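Local coordinates for protein ferredoxin (Mycobacterium smegmatis, PDB 2V2K) that transfers electrons in a wide variety of metabolic reactions as a seven-iron ferredoxin that carries a [3Fe-4S] and a [4Fe-4S] cluster, at residues 4-9 / 98-103; 33-38 / 79-84; 10-15 / 25-30. One frame throughout, in Å; residues are numbered along the deposited sequence.

In the fold
Along the chain, contact 1 ties the end of strand 2-4 and the loop after it to the carboxy-terminal tail, so the chain between its two segments includes all of contacts 2 and 3. Contact 3 closes before contact 2 opens, and the two share the hairpin of strands 25-27 and 32-34, where Tyr26 OH meets Glu38 OE1. Centres of contacts 1 and 3 lie about 10 Å apart, linked by Arg30 and Asp10, which bond to the tail; both touch the same iron-sulfur cluster. Contact 2 sits about 20 Å from contact 1, across the chain's centre. Contacts 1 and 2 bring the carboxy-terminal extension onto a compact two-cluster core, and contact 3 ties parts of that core together.

Contact 1 (4-9 / 98-103); sequences IAEPCV and KDLPPQ. With F3S (Fe3-s4 cluster), chain D.
A chi1 of 171° sets Val9 CG1 opposite the backbone N and leaves CG2 beside it, which turns both methyls to the tail, while Leu100 turns CG anti to its carbonyl carbon (chi1 -67°) and sends CD1 to one of them, CG2. CG2 of Val9 touches Leu100 CD1 at 4.1 Å, the two branched chains crossing obliquely. The other methyl, Val9 CG1, lies 4.1 Å from Gln103 CD, against the carbon of the amide group. Valine therefore divides its two branches between Leu100 and Gln103 of the tail, and the backbones stay apart: the nearest CA atoms, of Val9 and Gln103, are 7.0 Å from each other.

Glu6 comes at the same tail from the 3-10 turn of residues 6-8. Its extended chain crosses that of Gln103 at about a right angle, with carboxylate and amide planes 78° apart. Glu6 OE2 and Gln103 NE2 approach only to 4.1 Å, too far for a hydrogen bond; the carboxylate finds its strong partner in Tyr67, whose hydroxyl bonds to OE1. The contact is mainly van der Waals packing; the polar hold on the tail comes from next door, where Asp10 and Arg30 bond its backbone.

Within the turn, Val9 N donates to Glu6 O at 3.0 Å and Cys8 N to Ala5 O at 3.2 Å. This compact backbone carries Cys8, whose SG binds iron FE3 of the cluster at 2.4 Å. The cysteine is one of the ligands expected for a [3Fe-4S] site, so the tail here lies just behind a cluster-binding loop.

Trp64 packs on Glu6 and Pro7, and Ile4 leans on Leu32 and Ile34 of strand 32-34; the loop leads from strand 2-4 toward helix 15-19, whereas the tail follows helix 95-98.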
loop_
_atom_site.group_PDB
_atom_site.type_symbol
_atom_site.label_atom_id
_atom_site.label_comp_id
_atom_site.label_asym_id
_atom_site.label_seq_id
_atom_site.Cartn_x
_atom_site.Cartn_y
_atom_site.Cartn_z
ATOM N N ILE A 4 3.664 0.067 2.133
ATOM C CA ILE A 4 2.662 0.293 3.178
ATOM C C ILE A 4 2.592 -0.973 4.063
ATOM O O ILE A 4 2.405 -2.091 3.570
ATOM C CB ILE A 4 1.278 0.679 2.580
ATOM C CG1 ILE A 4 1.414 1.905 1.653
ATOM C CG2 ILE A 4 0.273 0.946 3.695
ATOM C CD1 ILE A 4 0.115 2.424 1.045
ATOM N N ALA A 5 2.728 -0.765 5.372
ATOM C CA ALA A 5 2.732 -1.846 6.378
ATOM C C ALA A 5 1.447 -1.835 7.259
ATOM O O ALA A 5 0.495 -1.068 6.986
ATOM C CB ALA A 5 4.011 -1.724 7.254
ATOM N N GLU A 6 1.437 -2.663 8.313
ATOM C CA GLU A 6 0.222 -2.984 9.109
ATOM C C GLU A 6 -0.599 -1.822 9.682
ATOM O O GLU A 6 -1.812 -1.948 9.767
ATOM C CB GLU A 6 0.557 -3.969 10.257
ATOM C CG GLU A 6 -0.697 -4.636 10.895
ATOM C CD GLU A 6 -0.435 -6.030 11.512
ATOM O OE1 GLU A 6 0.030 -6.964 10.805
ATOM O OE2 GLU A 6 -0.741 -6.210 12.712
ATOM N N PRO A 7 0.034 -0.679 10.053
ATOM C CA PRO A 7 -0.776 0.428 10.590
ATOM C C PRO A 7 -1.873 0.990 9.693
ATOM O O PRO A 7 -2.834 1.555 10.212
ATOM C CB PRO A 7 0.259 1.506 10.917
ATOM C CG PRO A 7 1.524 0.752 11.103
ATOM C CD PRO A 7 1.468 -0.349 10.085
ATOM N N CYS A 8 -1.753 0.818 8.383
ATOM C CA CYS A 8 -2.802 1.232 7.456
ATOM C C CYS A 8 -4.090 0.404 7.571
ATOM O O CYS A 8 -5.162 0.912 7.232
ATOM C CB CYS A 8 -2.284 1.164 6.008
ATOM S SG CYS A 8 -3.428 1.796 4.747
ATOM N N VAL A 9 -3.978 -0.849 8.018
ATOM C CA VAL A 9 -5.097 -1.822 7.944
ATOM C C VAL A 9 -6.287 -1.324 8.756
ATOM O O VAL A 9 -6.147 -1.006 9.946
ATOM C CB VAL A 9 -4.694 -3.238 8.394
ATOM C CG1 VAL A 9 -5.959 -4.151 8.516
ATOM C CG2 VAL A 9 -3.664 -3.824 7.429
ATOM N N LYS A 98 -6.291 -10.352 4.017
ATOM C CA LYS A 98 -7.717 -10.680 4.136
ATOM C C LYS A 98 -8.011 -11.397 5.449
ATOM O O LYS A 98 -9.059 -11.191 6.040
ATOM C CB LYS A 98 -8.177 -11.576 2.989
ATOM C CG LYS A 98 -8.502 -10.822 1.738
ATOM C CD LYS A 98 -9.283 -11.691 0.768
ATOM C CE LYS A 98 -8.420 -12.745 0.126
ATOM N NZ LYS A 98 -9.108 -13.298 -1.066
ATOM N N ASP A 99 -7.086 -12.245 5.885
ATOM C CA ASP A 99 -7.272 -13.047 7.082
ATOM C C ASP A 99 -7.101 -12.300 8.398
ATOM O O ASP A 99 -7.529 -12.800 9.422
ATOM C CB ASP A 99 -6.305 -14.227 7.072
ATOM C CG ASP A 99 -6.654 -15.272 6.017
ATOM O OD1 ASP A 99 -7.813 -15.303 5.515
ATOM O OD2 ASP A 99 -5.747 -16.075 5.694
ATOM N N LEU A 100 -6.496 -11.113 8.393
ATOM C CA LEU A 100 -6.329 -10.366 9.645
ATOM C C LEU A 100 -7.680 -10.053 10.325
ATOM O O LEU A 100 -8.611 -9.642 9.661
ATOM C CB LEU A 100 -5.591 -9.048 9.385
ATOM C CG LEU A 100 -4.137 -9.125 8.940
ATOM C CD1 LEU A 100 -3.669 -7.733 8.572
ATOM C CD2 LEU A 100 -3.255 -9.715 10.016
ATOM N N PRO A 101 -7.789 -10.218 11.669
ATOM C CA PRO A 101 -9.064 -9.797 12.296
ATOM C C PRO A 101 -9.333 -8.295 12.120
ATOM O O PRO A 101 -8.385 -7.549 11.889
ATOM C CB PRO A 101 -8.865 -10.123 13.785
ATOM C CG PRO A 101 -7.723 -11.112 13.821
ATOM C CD PRO A 101 -6.841 -10.768 12.654
ATOM N N PRO A 102 -10.610 -7.863 12.218
ATOM C CA PRO A 102 -10.917 -6.435 12.169
ATOM C C PRO A 102 -10.074 -5.637 13.161
ATOM O O PRO A 102 -9.877 -6.079 14.298
ATOM C CB PRO A 102 -12.384 -6.364 12.590
ATOM C CG PRO A 102 -12.945 -7.710 12.289
ATOM C CD PRO A 102 -11.818 -8.686 12.403
ATOM N N GLN A 103 -9.605 -4.466 12.740
ATOM C CA GLN A 103 -8.833 -3.563 13.610
ATOM C C GLN A 103 -9.509 -2.185 13.693
ATOM O O GLN A 103 -10.356 -1.830 12.866
ATOM C CB GLN A 103 -7.378 -3.458 13.111
ATOM C CG GLN A 103 -6.841 -4.795 12.576
ATOM C CD GLN A 103 -5.326 -4.876 12.464
ATOM O OE1 GLN A 103 -4.610 -3.912 12.741
ATOM N NE2 GLN A 103 -4.827 -6.047 12.054
HETATM FE FE1 F3S D . -2.098 6.199 3.240
HETATM FE FE3 F3S D . -2.864 4.165 4.750
HETATM FE FE4 F3S D . -1.484 6.155 5.823
HETATM S S1 F3S D . -4.052 5.050 3.220
HETATM S S2 F3S D . -2.056 7.976 4.654
HETATM S S3 F3S D . -0.858 4.694 4.231
HETATM S S4 F3S D . -3.183 4.903 6.744
#

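Contact 2 (33-38 / 79-84); sequences YIHPDE and GSPGGA
Glu38 OE2 is gripped from two directions, by the hydroxyl of Ser80 and the backbone of Gly82. In this ferredoxin fold, Glu38 immediately precedes Cys39, by similarity a ligand of the [4Fe-4S] site, which holds a three-iron cluster in this model, and follows the turn that leaves strand 32-34; the 79-84 loop belongs to the carboxy-terminal extension. Ser80 OG donates to Glu38 OE2 at 2.5 Å, a very short bond. Gly82 N supplies the second bond, 2.9 Å to Glu38 OE2, and arrives from above the carboxylate plane, 41° out of it. An extended chain beyond CG (chi2 177°) lets the glutamate reach across to the loop. Its other oxygen, OE1, is hydrogen-bonded to Tyr26 OH, so both oxygens have partners and the carboxylate is held at each end; this bonding would probably stabilise a negative charge.

His35 makes the second tie. Its NE2 donates to Gly79 O at 2.8 Å, nearly straight at 161° and in the plane of the ring. On the other side of the imidazole, ND1 accepts from Asp37 N at 3.2 Å, which leaves the proton on NE2 and fixes the ring's rotation. Glu38 CG packs over one face of the ring, offset toward the rim, and Phe75 stacks on the imidazole as well. Pro81 CD meets the ring at its edge. The turn itself is closed by Glu38 N bonding to His35 O. A water completes the join, donating to both Asp37 O and Ser80 OG, the latter at 2.6 Å.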
loop_
_atom_site.group_PDB
_atom_site.type_symbol
_atom_site.label_atom_id
_atom_site.label_comp_id
_atom_site.label_asym_id
_atom_site.label_seq_id
_atom_site.Cartn_x
_atom_site.Cartn_y
_atom_site.Cartn_z
ATOM N N TYR A 33 -1.930 -0.012 -1.059
ATOM C CA TYR A 33 -0.764 -0.778 -1.530
ATOM C C TYR A 33 0.023 0.036 -2.557
ATOM O O TYR A 33 -0.573 0.624 -3.482
ATOM C CB TYR A 33 -1.215 -2.097 -2.169
ATOM C CG TYR A 33 -2.086 -3.007 -1.298
ATOM C CD1 TYR A 33 -3.478 -2.828 -1.204
ATOM C CD2 TYR A 33 -1.519 -4.045 -0.583
ATOM C CE1 TYR A 33 -4.267 -3.680 -0.406
ATOM C CE2 TYR A 33 -2.294 -4.895 0.216
ATOM C CZ TYR A 33 -3.665 -4.708 0.286
ATOM O OH TYR A 33 -4.396 -5.563 1.089
ATOM N N ILE A 34 1.334 0.113 -2.384
ATOM C CA ILE A 34 2.237 0.813 -3.339
ATOM C C ILE A 34 2.693 -0.181 -4.395
ATOM O O ILE A 34 3.243 -1.254 -4.055
ATOM C CB ILE A 34 3.456 1.448 -2.636
ATOM C CG1 ILE A 34 2.976 2.607 -1.744
ATOM C CG2 ILE A 34 4.538 1.851 -3.666
ATOM C CD1 ILE A 34 4.026 3.245 -0.834
ATOM N N HIS A 35 2.483 0.154 -5.668
ATOM C CA HIS A 35 2.914 -0.739 -6.752
ATOM C C HIS A 35 4.421 -0.672 -6.909
ATOM O O HIS A 35 4.935 0.383 -7.289
ATOM C CB HIS A 35 2.250 -0.344 -8.076
ATOM C CG HIS A 35 2.275 -1.424 -9.094
ATOM N ND1 HIS A 35 3.396 -2.182 -9.337
ATOM C CD2 HIS A 35 1.315 -1.892 -9.926
ATOM C CE1 HIS A 35 3.122 -3.083 -10.262
ATOM N NE2 HIS A 35 1.863 -2.943 -10.622
ATOM N N PRO A 36 5.126 -1.781 -6.620
ATOM C CA PRO A 36 6.597 -1.777 -6.610
ATOM C C PRO A 36 7.282 -1.600 -7.974
ATOM O O PRO A 36 8.479 -1.285 -8.019
ATOM C CB PRO A 36 6.954 -3.161 -6.048
ATOM C CG PRO A 36 5.836 -3.991 -6.350
ATOM C CD PRO A 36 4.607 -3.130 -6.308
ATOM N N ASP A 37 6.547 -1.825 -9.064
ATOM C CA ASP A 37 7.067 -1.620 -10.424
ATOM C C ASP A 37 6.682 -0.249 -11.016
ATOM O O ASP A 37 7.077 0.062 -12.137
ATOM C CB ASP A 37 6.580 -2.743 -11.338
ATOM C CG ASP A 37 6.886 -4.125 -10.780
ATOM O OD1 ASP A 37 8.056 -4.374 -10.405
ATOM O OD2 ASP A 37 5.967 -4.966 -10.727
ATOM N N GLU A 38 5.898 0.538 -10.283
ATOM C CA GLU A 38 5.499 1.868 -10.691
ATOM C C GLU A 38 6.108 2.951 -9.778
ATOM O O GLU A 38 6.380 4.067 -10.238
ATOM C CB GLU A 38 3.959 1.983 -10.741
ATOM C CG GLU A 38 3.317 1.061 -11.794
ATOM C CD GLU A 38 1.782 1.077 -11.833
ATOM O OE1 GLU A 38 1.121 1.847 -11.069
ATOM O OE2 GLU A 38 1.239 0.327 -12.669
ATOM N N GLY A 79 -1.945 -6.372 -12.827
ATOM C CA GLY A 79 -0.764 -6.108 -13.653
ATOM C C GLY A 79 -0.150 -4.767 -13.265
ATOM O O GLY A 79 0.089 -4.488 -12.085
ATOM N N SER A 80 0.072 -3.914 -14.256
ATOM C CA SER A 80 0.543 -2.551 -14.014
ATOM C C SER A 80 -0.353 -1.572 -14.757
ATOM O O SER A 80 -0.060 -1.192 -15.885
ATOM C CB SER A 80 2.006 -2.410 -14.433
ATOM O OG SER A 80 2.481 -1.067 -14.287
ATOM N N PRO A 81 -1.472 -1.176 -14.129
ATOM C CA PRO A 81 -2.429 -0.283 -14.807
ATOM C C PRO A 81 -1.876 1.098 -15.109
ATOM O O PRO A 81 -2.387 1.773 -15.992
ATOM C CB PRO A 81 -3.601 -0.200 -13.813
ATOM C CG PRO A 81 -3.410 -1.409 -12.876
ATOM C CD PRO A 81 -1.934 -1.569 -12.791
ATOM N N GLY A 82 -0.840 1.519 -14.375
ATOM C CA GLY A 82 -0.184 2.788 -14.637
ATOM C C GLY A 82 -0.943 3.988 -14.111
ATOM O O GLY A 82 -0.772 5.101 -14.630
ATOM N N GLY A 83 -1.782 3.766 -13.088
ATOM C CA GLY A 83 -2.490 4.846 -12.374
ATOM C C GLY A 83 -3.702 4.345 -11.587
ATOM O O GLY A 83 -4.637 3.760 -12.158
ATOM N N ALA A 84 -3.703 4.613 -10.282
ATOM C CA ALA A 84 -4.753 4.131 -9.388
ATOM C C ALA A 84 -6.077 4.841 -9.638
ATOM O O ALA A 84 -7.145 4.258 -9.420
ATOM C CB ALA A 84 -4.310 4.276 -7.914
HETATM O O HOH W 1 5.110 -0.742 -14.301
#

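Contact 3 (10-15 / 25-30); sequences DVKDKA and IYEGAR. With F3S (Fe3-s4 cluster), chain D.
The cluster-binding loop between strand 2-4 and helix 15-19 lies against the hairpin that begins with strand 25-27, and charged side chains hold the two together. Asp10 and Arg30 touch through a paired salt bridge: Arg30 NE donates to Asp10 OD1 at 2.8 Å and Arg30 NH2 to Asp10 OD2 at 3.0 Å. Both nitrogens meet their oxygens on the syn side, with carboxylate and guanidinium planes only 20° apart, a side-on grip in which the carboxylate lies at the edge of the guanidinium. The arginine bends at chi2 and chi3 (-60° and -63°), which curls a chain that starts out pointing away from the loop back onto the aspartate. Beside this, Asp10 N donates to Arg30 O at 2.9 Å, and a water donates to both Asp10 OD1 and Ala29 O.

Further along, Lys12 and Lys14 converge on Glu27 and share its carboxylate. Lys14 NZ sits 2.9 Å from Glu27 OE2 and 3.0 Å from Glu27 OE1, weak bonds that straddle the carboxylate, while Lys12 NZ reaches OE2 in another weak bond. Lys12 NZ also donates to Gly28 O at 3.1 Å, in the carbonyl plane. Each lysine crosses the glutamate at about a right angle. As the first cluster loop of a seven-iron ferredoxin, the residues between Cys8 and Cys16, both probable [3Fe-4S] ligands, wrap the cluster with their backbone: Lys14 N lies 3.3 Å from sulfur S1, and Asp13 N and Ala15 N approach S4 and S2.

Arg30 NH1 also bonds to Leu100 O, and Asp10 OD2 accepts from Gln103 N, both backbone atoms of the carboxy-terminal tail.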
loop_
_atom_site.group_PDB
_atom_site.type_symbol
_atom_site.label_atom_id
_atom_site.label_comp_id
_atom_site.label_asym_id
_atom_site.label_seq_id
_atom_site.Cartn_x
_atom_site.Cartn_y
_atom_site.Cartn_z
ATOM N N ASP A 10 -7.416 -1.191 8.067
ATOM C CA ASP A 10 -8.673 -0.667 8.616
ATOM C C ASP A 10 -8.542 0.758 9.192
ATOM O O ASP A 10 -9.331 1.167 10.066
ATOM C CB ASP A 10 -9.265 -1.634 9.656
ATOM C CG ASP A 10 -9.517 -3.047 9.094
ATOM O OD1 ASP A 10 -9.664 -3.228 7.854
ATOM O OD2 ASP A 10 -9.608 -3.982 9.922
ATOM N N VAL A 11 -7.541 1.499 8.703
ATOM C CA VAL A 11 -7.410 2.930 8.972
ATOM C C VAL A 11 -7.612 3.684 7.656
ATOM O O VAL A 11 -8.530 4.496 7.537
ATOM C CB VAL A 11 -6.050 3.274 9.660
ATOM C CG1 VAL A 11 -5.911 4.781 9.928
ATOM C CG2 VAL A 11 -5.920 2.504 10.939
ATOM N N LYS A 12 -6.761 3.412 6.669
ATOM C CA LYS A 12 -6.900 4.007 5.319
ATOM C C LYS A 12 -7.166 5.527 5.322
ATOM O O LYS A 12 -8.174 5.998 4.788
ATOM C CB LYS A 12 -7.962 3.263 4.502
ATOM C CG LYS A 12 -7.524 1.853 4.075
ATOM C CD LYS A 12 -8.675 0.942 3.675
ATOM C CE LYS A 12 -9.482 1.461 2.517
ATOM N NZ LYS A 12 -10.674 0.596 2.194
ATOM N N ASP A 13 -6.256 6.296 5.921
ATOM C CA ASP A 13 -6.458 7.756 6.011
ATOM C C ASP A 13 -6.497 8.434 4.632
ATOM O O ASP A 13 -7.259 9.410 4.435
ATOM C CB ASP A 13 -5.372 8.390 6.877
ATOM C CG ASP A 13 -5.571 9.868 7.044
ATOM O OD1 ASP A 13 -6.407 10.269 7.885
ATOM O OD2 ASP A 13 -4.900 10.628 6.338
ATOM N N LYS A 14 -5.659 7.914 3.719
ATOM C CA LYS A 14 -5.563 8.313 2.321
ATOM C C LYS A 14 -4.914 9.700 2.091
ATOM O O LYS A 14 -5.017 10.255 1.020
ATOM C CB LYS A 14 -6.927 8.203 1.602
ATOM C CG LYS A 14 -7.466 6.792 1.468
ATOM C CD LYS A 14 -8.816 6.830 0.774
ATOM C CE LYS A 14 -9.709 5.658 1.130
ATOM N NZ LYS A 14 -10.882 5.564 0.176
ATOM N N ALA A 15 -4.195 10.222 3.076
ATOM C CA ALA A 15 -3.388 11.420 2.875
ATOM C C ALA A 15 -2.300 11.198 1.812
ATOM O O ALA A 15 -1.964 12.105 1.042
ATOM C CB ALA A 15 -2.746 11.819 4.190
ATOM N N ILE A 25 -0.390 4.325 -5.764
ATOM C CA ILE A 25 -0.881 3.849 -4.483
ATOM C C ILE A 25 -2.355 3.482 -4.669
ATOM O O ILE A 25 -3.184 4.344 -4.911
ATOM C CB ILE A 25 -0.690 4.866 -3.318
ATOM C CG1 ILE A 25 0.705 5.522 -3.370
ATOM C CG2 ILE A 25 -0.938 4.115 -1.953
ATOM C CD1 ILE A 25 1.111 6.370 -2.152
ATOM N N TYR A 26 -2.629 2.180 -4.585
ATOM C CA TYR A 26 -3.914 1.590 -4.963
ATOM C C TYR A 26 -4.685 1.092 -3.744
ATOM O O TYR A 26 -4.079 0.587 -2.795
ATOM C CB TYR A 26 -3.723 0.422 -5.920
ATOM C CG TYR A 26 -3.117 0.736 -7.288
ATOM C CD1 TYR A 26 -3.873 0.625 -8.456
ATOM C CD2 TYR A 26 -1.769 1.120 -7.429
ATOM C CE1 TYR A 26 -3.307 0.886 -9.738
ATOM C CE2 TYR A 26 -1.204 1.368 -8.707
ATOM C CZ TYR A 26 -1.980 1.251 -9.845
ATOM O OH TYR A 26 -1.429 1.516 -11.092
ATOM N N GLU A 27 -6.013 1.184 -3.813
ATOM C CA GLU A 27 -6.861 0.866 -2.659
ATOM C C GLU A 27 -7.472 -0.542 -2.699
ATOM O O GLU A 27 -8.133 -0.903 -3.670
ATOM C CB GLU A 27 -7.995 1.878 -2.540
ATOM C CG GLU A 27 -8.752 1.771 -1.224
ATOM C CD GLU A 27 -9.842 2.796 -1.069
ATOM O OE1 GLU A 27 -9.956 3.692 -1.939
ATOM O OE2 GLU A 27 -10.616 2.702 -0.080
ATOM N N GLY A 28 -7.264 -1.296 -1.623
ATOM C CA GLY A 28 -7.944 -2.581 -1.394
ATOM C C GLY A 28 -9.060 -2.400 -0.362
ATOM O O GLY A 28 -9.314 -1.294 0.108
ATOM N N ALA A 29 -9.721 -3.498 -0.014
ATOM C CA ALA A 29 -10.717 -3.513 1.047
ATOM C C ALA A 29 -10.141 -3.189 2.426
ATOM O O ALA A 29 -10.804 -2.520 3.224
ATOM C CB ALA A 29 -11.406 -4.879 1.083
ATOM N N ARG A 30 -8.931 -3.683 2.722
ATOM C CA ARG A 30 -8.322 -3.573 4.050
ATOM C C ARG A 30 -7.278 -2.466 4.224
ATOM O O ARG A 30 -7.081 -1.974 5.337
ATOM C CB ARG A 30 -7.638 -4.898 4.442
ATOM C CG ARG A 30 -8.530 -6.108 4.465
ATOM C CD ARG A 30 -9.690 -5.988 5.442
ATOM N NE ARG A 30 -9.307 -5.869 6.857
ATOM C CZ ARG A 30 -8.943 -6.877 7.655
ATOM N NH1 ARG A 30 -8.856 -8.123 7.195
ATOM N NH2 ARG A 30 -8.650 -6.643 8.933
HETATM FE FE1 F3S D . -2.098 6.199 3.240
HETATM FE FE3 F3S D . -2.864 4.165 4.750
HETATM FE FE4 F3S D . -1.484 6.155 5.823
HETATM S S1 F3S D . -4.052 5.050 3.220
HETATM S S2 F3S D . -2.056 7.976 4.654
HETATM S S3 F3S D . -0.858 4.694 4.231
HETATM S S4 F3S D . -3.183 4.903 6.744
HETATM O O HOH W 2 -10.973 -1.634 6.044
#